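Local coordinates for multidrug resistance protein (PDB 1YC9) that forms a channel-like trimeric outer-membrane efflux component, and could be involved in resistance to puromycin, acriflavine and tetraphenylarsonium chloride, at residues 136-141 with 258-263; 196-201 with 400-405. The protein carries 1 engineered substitution. One frame throughout, in Å; residues are numbered along the deposited sequence.

Both contacts lie in the long helical part of the subunit, away from its four-stranded antiparallel sheet. Contact 1 (136-141 with 258-263) has its centre about 8 Å from the centre of the chain, contact 2 (196-201 with 400-405) about 46 Å from it. Their centres are about 50 Å apart and their nearest atoms about 36 Å. Four helices are used: 117-183 and 260-281 in contact 1, 189-223 and 398-433 in contact 2. The segments alternate along the chain (136-141, 196-201, 258-263, 400-405). Together the contacts tie the two halves of the subunit's helical barrel at two levels, one mid-length and one near the hairpin turns.

Contact 1 (136-141 with 258-263); sequences SVAARL and HRADIT
V137 and A138, consecutive residues on helix 117-183, meet A260 at the very start of helix 260-281. The nearest atom of the V137 side chain is CB, 4.2 Å from CB of A260, with CG1 scarcely farther from that methyl; the valine also leans on F437 in the C-terminal tail. A138 makes the closer approach. Its backbone N is 3.9 Å from CB of A260, and the two alanine methyls, CB to CB, are 4.1 Å apart. With such small groups between them the backbones come near, the CA atoms of A138 and A260 being 5.6 Å apart. Further along, R140 reaches the other way, to the carbonyl of A24 and OD1 of N25, tying the same helix to the N-terminal region. Across the contact, R259 occupies the N-cap position of the second helix. Its side chain folds back at three successive torsions, including chi2 at -89°, which brings the guanidinium side-on to D261. NE of R259 donates to OD2 of D261 at 2.8 Å and NH2 of R259 donates to OD1 of D261 at 2.7 Å, both carboxylate oxygens being met on their syn sides. This side-on grip keeps the carboxylate at the edge of the guanidinium, with the nitrogens tilted about 20° from the carboxylate plane. NH1 of R259 adds a salt bridge to E355 and a hydrogen bond to the carbonyl of A432. That last bond marks where the start of helix 260-281 meets the end of helix 398-433, while the long helix 117-183 passes alongside at A138 and A260, as in the pseudo-continuous helices of the TolC-like outer membrane factor barrel.

Contact 2 (196-201 with 400-405); sequences KAVAAS and DVLVAE
V198 places CG1 anti to its backbone N (chi1 169°), which leaves CG2 beside that N; in L402, chi1 of 175° puts CG anti to N, and chi2 of 149° then turns CD1 to the valine. The two side chains thereby cross at an angle between helices 189-223 and 398-433, which belong to the two helical hairpins that each subunit contributes to the coiled-coil barrel of the outer membrane factor fold. CG2 of V198 and CD1 of L402 touch at 4.0 Å. The backbones stay well separated, CA of V198 lying 8.4 Å from CA of L402, so the side chains alone bridge the gap. E405 lies about one turn beyond L402, with its CB directed toward the helix of V198. Helix 117-183 adds to these surroundings, with R171 packing on V198 and V170 on E405, while L384 of helix 326-391 also packs on E405. Other subunits flank the pair: Q379 and A376 of the second subunit pack on A197 and A200, and L399 of the third subunit packs on V403. The contact thus joins the hairpins within one subunit, where neighbouring subunits also come close. The buried carboxylate of E405 has its main polar partner on helix 117-183, OE2 being hydrogen-bonded to OG1 of T174, whereas OE1 has a long, weak ion pair with NE of R171 and approaches CG1 of V198 to 4.5 Å.

Contact 1 (136-141 with 258-263)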
ATOM      1  N   SER A 136     -13.062  14.095   0.952  1.00 23.76           N
ATOM      2  CA  SER A 136     -14.229  13.721   0.151  1.00 25.18           C
ATOM      3  C   SER A 136     -14.180  14.379  -1.241  1.00 25.67           C
ATOM      4  O   SER A 136     -14.560  13.762  -2.231  1.00 24.47           O
ATOM      5  CB  SER A 136     -15.563  14.023   0.850  1.00 25.07           C
ATOM      6  OG  SER A 136     -15.777  15.393   0.960  1.00 26.50           O
ATOM      7  N   VAL A 137     -13.698  15.619  -1.302  1.00 25.01           N
ATOM      8  CA  VAL A 137     -13.458  16.273  -2.596  1.00 25.06           C
ATOM      9  C   VAL A 137     -12.353  15.539  -3.372  1.00 24.50           C
ATOM     10  O   VAL A 137     -12.489  15.285  -4.586  1.00 25.10           O
ATOM     11  CB  VAL A 137     -13.103  17.775  -2.400  1.00 25.63           C
ATOM     12  CG1 VAL A 137     -12.749  18.476  -3.729  1.00 25.73           C
ATOM     13  CG2 VAL A 137     -14.269  18.460  -1.694  1.00 26.52           C
ATOM     14  N   ALA A 138     -11.238  15.244  -2.704  1.00 24.00           N
ATOM     15  CA  ALA A 138     -10.165  14.452  -3.317  1.00 24.22           C
ATOM     16  C   ALA A 138     -10.695  13.115  -3.852  1.00 24.24           C
ATOM     17  O   ALA A 138     -10.264  12.679  -4.937  1.00 22.95           O
ATOM     18  CB  ALA A 138      -8.980  14.229  -2.348  1.00 24.07           C
ATOM     19  N   ALA A 139     -11.658  12.511  -3.155  1.00 24.35           N
ATOM     20  CA  ALA A 139     -12.221  11.229  -3.578  1.00 26.44           C
ATOM     21  C   ALA A 139     -13.056  11.399  -4.843  1.00 27.38           C
ATOM     22  O   ALA A 139     -12.969  10.567  -5.772  1.00 27.30           O
ATOM     23  CB  ALA A 139     -13.091  10.563  -2.468  1.00 26.64           C
ATOM     24  N   ARG A 140     -13.832  12.477  -4.911  1.00 27.14           N
ATOM     25  CA  ARG A 140     -14.548  12.768  -6.122  1.00 27.16           C
ATOM     26  C   ARG A 140     -13.579  12.903  -7.302  1.00 27.03           C
ATOM     27  O   ARG A 140     -13.827  12.370  -8.381  1.00 26.37           O
ATOM     28  CB  ARG A 140     -15.307  14.061  -5.948  1.00 28.63           C
ATOM     29  CG  ARG A 140     -16.287  14.340  -7.074  1.00 31.48           C
ATOM     30  CD  ARG A 140     -16.607  15.808  -7.170  1.00 34.22           C
ATOM     31  NE  ARG A 140     -17.848  16.086  -7.896  1.00 35.59           N
ATOM     32  CZ  ARG A 140     -17.921  16.790  -9.017  1.00 36.54           C
ATOM     33  NH1 ARG A 140     -16.821  17.227  -9.616  1.00 37.74           N
ATOM     34  NH2 ARG A 140     -19.101  17.034  -9.571  1.00 37.08           N
ATOM     35  N   LEU A 141     -12.484  13.625  -7.080  1.00 26.70           N
ATOM     36  CA  LEU A 141     -11.462  13.837  -8.099  1.00 27.27           C
ATOM     37  C   LEU A 141     -10.820  12.533  -8.530  1.00 25.94           C
ATOM     38  O   LEU A 141     -10.542  12.330  -9.706  1.00 24.65           O
ATOM     39  CB  LEU A 141     -10.385  14.784  -7.575  1.00 27.40           C
ATOM     40  CG  LEU A 141      -9.615  15.791  -8.443  1.00 32.86           C
ATOM     41  CD1 LEU A 141      -8.092  15.603  -8.347  1.00 34.86           C
ATOM     42  CD2 LEU A 141     -10.127  15.989  -9.879  1.00 31.52           C
ATOM     43  N   HIS A 258      -6.704  24.749  -4.936  1.00 37.91           N
ATOM     44  CA  HIS A 258      -7.762  23.765  -5.124  1.00 37.00           C
ATOM     45  C   HIS A 258      -7.237  22.344  -4.777  1.00 34.73           C
ATOM     46  O   HIS A 258      -7.928  21.358  -5.040  1.00 36.15           O
ATOM     47  CB  HIS A 258      -8.359  23.841  -6.541  1.00 37.59           C
ATOM     48  N   ARG A 259      -6.043  22.228  -4.183  1.00 31.08           N
ATOM     49  CA  ARG A 259      -5.546  20.891  -3.845  1.00 28.00           C
ATOM     50  C   ARG A 259      -6.147  20.507  -2.500  1.00 25.52           C
ATOM     51  O   ARG A 259      -5.721  21.016  -1.437  1.00 21.79           O
ATOM     52  CB  ARG A 259      -4.032  20.834  -3.746  1.00 27.33           C
ATOM     53  CG  ARG A 259      -3.294  21.138  -5.031  1.00 29.44           C
ATOM     54  CD  ARG A 259      -3.052  19.964  -5.882  1.00 31.08           C
ATOM     55  NE  ARG A 259      -2.446  18.782  -5.230  1.00 29.76           N
ATOM     56  CZ  ARG A 259      -1.672  17.903  -5.862  1.00 29.30           C
ATOM     57  NH1 ARG A 259      -1.286  18.145  -7.103  1.00 29.45           N
ATOM     58  NH2 ARG A 259      -1.193  16.854  -5.229  1.00 27.12           N
ATOM     59  N   ALA A 260      -7.129  19.622  -2.550  1.00 23.73           N
ATOM     60  CA  ALA A 260      -7.763  19.112  -1.341  1.00 24.24           C
ATOM     61  C   ALA A 260      -6.765  18.328  -0.466  1.00 24.00           C
ATOM     62  O   ALA A 260      -6.881  18.344   0.743  1.00 23.57           O
ATOM     63  CB  ALA A 260      -8.972  18.240  -1.696  1.00 26.35           C
ATOM     64  N   ASP A 261      -5.777  17.666  -1.051  1.00 23.10           N
ATOM     65  CA  ASP A 261      -4.742  16.947  -0.255  1.00 23.32           C
ATOM     66  C   ASP A 261      -3.905  17.890   0.604  1.00 22.69           C
ATOM     67  O   ASP A 261      -3.593  17.597   1.770  1.00 21.61           O
ATOM     68  CB  ASP A 261      -3.859  16.034  -1.117  1.00 22.94           C
ATOM     69  CG  ASP A 261      -3.077  16.780  -2.231  1.00 26.86           C
ATOM     70  OD1 ASP A 261      -2.053  16.247  -2.732  1.00 26.38           O
ATOM     71  OD2 ASP A 261      -3.376  17.917  -2.688  1.00 28.39           O
ATOM     72  N   ILE A 262      -3.538  19.050   0.050  1.00 21.67           N
ATOM     73  CA  ILE A 262      -2.825  20.060   0.817  1.00 21.15           C
ATOM     74  C   ILE A 262      -3.739  20.603   1.917  1.00 20.41           C
ATOM     75  O   ILE A 262      -3.312  20.770   3.058  1.00 19.71           O
ATOM     76  CB  ILE A 262      -2.329  21.224  -0.083  1.00 21.81           C
ATOM     77  CG1 ILE A 262      -1.267  20.703  -1.042  1.00 22.45           C
ATOM     78  CG2 ILE A 262      -1.808  22.376   0.737  1.00 21.34           C
ATOM     79  CD1 ILE A 262      -0.841  21.685  -2.117  1.00 25.24           C
ATOM     80  N   THR A 263      -4.996  20.904   1.593  1.00 19.95           N
ATOM     81  CA  THR A 263      -5.916  21.393   2.594  1.00 19.40           C
ATOM     82  C   THR A 263      -6.058  20.384   3.739  1.00 18.94           C
ATOM     83  O   THR A 263      -6.021  20.750   4.893  1.00 19.53           O
ATOM     84  CB  THR A 263      -7.238  21.638   1.947  1.00 20.50           C
ATOM     85  OG1 THR A 263      -7.043  22.667   0.969  1.00 20.25           O
ATOM     86  CG2 THR A 263      -8.246  22.150   2.951  1.00 20.35           C
TER

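Contact 2 (196-201 with 400-405)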
ATOM      1  N   LYS A 196       3.314 -12.190 -46.723  1.00 26.01           N
ATOM      2  CA  LYS A 196       2.292 -12.897 -45.982  1.00 25.63           C
ATOM      3  C   LYS A 196       2.628 -12.926 -44.474  1.00 24.69           C
ATOM      4  O   LYS A 196       1.732 -12.806 -43.663  1.00 24.58           O
ATOM      5  CB  LYS A 196       2.111 -14.300 -46.546  1.00 25.56           C
ATOM      6  CG  LYS A 196       1.495 -14.282 -47.913  1.00 29.66           C
ATOM      7  CD  LYS A 196       1.486 -15.712 -48.527  1.00 33.95           C
ATOM      8  CE  LYS A 196       0.605 -15.751 -49.755  1.00 37.59           C
ATOM      9  NZ  LYS A 196      -0.821 -15.792 -49.372  1.00 41.33           N
ATOM     10  N   ALA A 197       3.907 -13.010 -44.141  1.00 24.75           N
ATOM     11  CA  ALA A 197       4.357 -13.018 -42.757  1.00 25.94           C
ATOM     12  C   ALA A 197       4.066 -11.628 -42.138  1.00 25.94           C
ATOM     13  O   ALA A 197       3.451 -11.535 -41.043  1.00 24.88           O
ATOM     14  CB  ALA A 197       5.797 -13.331 -42.677  1.00 26.13           C
ATOM     15  N   VAL A 198       4.393 -10.588 -42.896  1.00 25.60           N
ATOM     16  CA  VAL A 198       4.081  -9.209 -42.492  1.00 26.80           C
ATOM     17  C   VAL A 198       2.581  -9.046 -42.235  1.00 26.61           C
ATOM     18  O   VAL A 198       2.187  -8.532 -41.165  1.00 26.26           O
ATOM     19  CB  VAL A 198       4.601  -8.165 -43.527  1.00 27.79           C
ATOM     20  CG1 VAL A 198       4.041  -6.742 -43.240  1.00 27.91           C
ATOM     21  CG2 VAL A 198       6.096  -8.111 -43.510  1.00 28.74           C
ATOM     22  N   ALA A 199       1.728  -9.505 -43.156  1.00 25.68           N
ATOM     23  CA  ALA A 199       0.280  -9.289 -43.030  1.00 26.04           C
ATOM     24  C   ALA A 199      -0.292 -10.040 -41.810  1.00 25.66           C
ATOM     25  O   ALA A 199      -1.190  -9.537 -41.140  1.00 25.05           O
ATOM     26  CB  ALA A 199      -0.464  -9.748 -44.249  1.00 26.35           C
ATOM     27  N   ALA A 200       0.201 -11.253 -41.578  1.00 25.12           N
ATOM     28  CA  ALA A 200      -0.276 -12.085 -40.495  1.00 25.50           C
ATOM     29  C   ALA A 200       0.118 -11.399 -39.163  1.00 25.38           C
ATOM     30  O   ALA A 200      -0.694 -11.303 -38.252  1.00 24.71           O
ATOM     31  CB  ALA A 200       0.302 -13.482 -40.586  1.00 24.99           C
ATOM     32  N   SER A 201       1.342 -10.913 -39.108  1.00 25.69           N
ATOM     33  CA  SER A 201       1.839 -10.168 -37.965  1.00 26.80           C
ATOM     34  C   SER A 201       1.045  -8.898 -37.660  1.00 26.00           C
ATOM     35  O   SER A 201       0.761  -8.626 -36.489  1.00 25.15           O
ATOM     36  CB  SER A 201       3.287  -9.777 -38.186  1.00 27.00           C
ATOM     37  OG  SER A 201       3.792  -9.260 -36.991  1.00 33.96           O
ATOM     38  N   ASP A 400      12.249  -2.658 -50.487  1.00 32.46           N
ATOM     39  CA  ASP A 400      12.088  -1.220 -50.305  1.00 31.84           C
ATOM     40  C   ASP A 400      10.709  -0.899 -49.814  1.00 29.64           C
ATOM     41  O   ASP A 400      10.527  -0.017 -48.973  1.00 28.53           O
ATOM     42  CB  ASP A 400      12.395  -0.442 -51.576  1.00 32.60           C
ATOM     43  CG  ASP A 400      13.756  -0.720 -52.090  1.00 34.89           C
ATOM     44  OD1 ASP A 400      14.731  -0.778 -51.301  1.00 37.68           O
ATOM     45  OD2 ASP A 400      13.958  -0.919 -53.299  1.00 44.02           O
ATOM     46  N   VAL A 401       9.722  -1.617 -50.347  1.00 28.12           N
ATOM     47  CA  VAL A 401       8.360  -1.473 -49.931  1.00 26.35           C
ATOM     48  C   VAL A 401       8.185  -1.913 -48.456  1.00 26.24           C
ATOM     49  O   VAL A 401       7.589  -1.196 -47.672  1.00 23.87           O
ATOM     50  CB  VAL A 401       7.415  -2.230 -50.840  1.00 26.30           C
ATOM     51  CG1 VAL A 401       6.055  -2.220 -50.270  1.00 25.20           C
ATOM     52  CG2 VAL A 401       7.424  -1.588 -52.281  1.00 28.87           C
ATOM     53  N   LEU A 402       8.704  -3.077 -48.099  1.00 25.31           N
ATOM     54  CA  LEU A 402       8.565  -3.571 -46.729  1.00 26.00           C
ATOM     55  C   LEU A 402       9.122  -2.571 -45.717  1.00 25.94           C
ATOM     56  O   LEU A 402       8.496  -2.330 -44.707  1.00 25.06           O
ATOM     57  CB  LEU A 402       9.271  -4.899 -46.618  1.00 26.57           C
ATOM     58  CG  LEU A 402       9.393  -5.600 -45.270  1.00 27.80           C
ATOM     59  CD1 LEU A 402       9.416  -7.104 -45.478  1.00 33.09           C
ATOM     60  CD2 LEU A 402      10.647  -5.177 -44.556  1.00 32.64           C
ATOM     61  N   VAL A 403      10.299  -2.015 -45.999  1.00 25.51           N
ATOM     62  CA  VAL A 403      10.998  -1.112 -45.095  1.00 26.80           C
ATOM     63  C   VAL A 403      10.214   0.160 -44.922  1.00 26.29           C
ATOM     64  O   VAL A 403      10.027   0.635 -43.804  1.00 24.76           O
ATOM     65  CB  VAL A 403      12.450  -0.877 -45.539  1.00 27.69           C
ATOM     66  CG1 VAL A 403      13.108   0.256 -44.794  1.00 30.13           C
ATOM     67  CG2 VAL A 403      13.268  -2.157 -45.389  1.00 30.43           C
ATOM     68  N   ALA A 404       9.691   0.689 -46.027  1.00 25.12           N
ATOM     69  CA  ALA A 404       8.867   1.860 -45.970  1.00 24.63           C
ATOM     70  C   ALA A 404       7.541   1.646 -45.250  1.00 24.28           C
ATOM     71  O   ALA A 404       7.106   2.485 -44.507  1.00 23.09           O
ATOM     72  CB  ALA A 404       8.625   2.399 -47.412  1.00 24.96           C
ATOM     73  N   GLU A 405       6.870   0.529 -45.520  1.00 22.30           N
ATOM     74  CA  GLU A 405       5.611   0.186 -44.893  1.00 23.92           C
ATOM     75  C   GLU A 405       5.797   0.145 -43.358  1.00 22.81           C
ATOM     76  O   GLU A 405       4.980   0.650 -42.600  1.00 21.69           O
ATOM     77  CB  GLU A 405       5.176  -1.235 -45.334  1.00 23.47           C
ATOM     78  CG  GLU A 405       4.390  -1.260 -46.620  1.00 28.99           C
ATOM     79  CD  GLU A 405       3.848  -2.629 -46.942  1.00 30.15           C
ATOM     80  OE1 GLU A 405       4.393  -3.613 -46.397  1.00 33.13           O
ATOM     81  OE2 GLU A 405       2.870  -2.716 -47.712  1.00 39.30           O
TER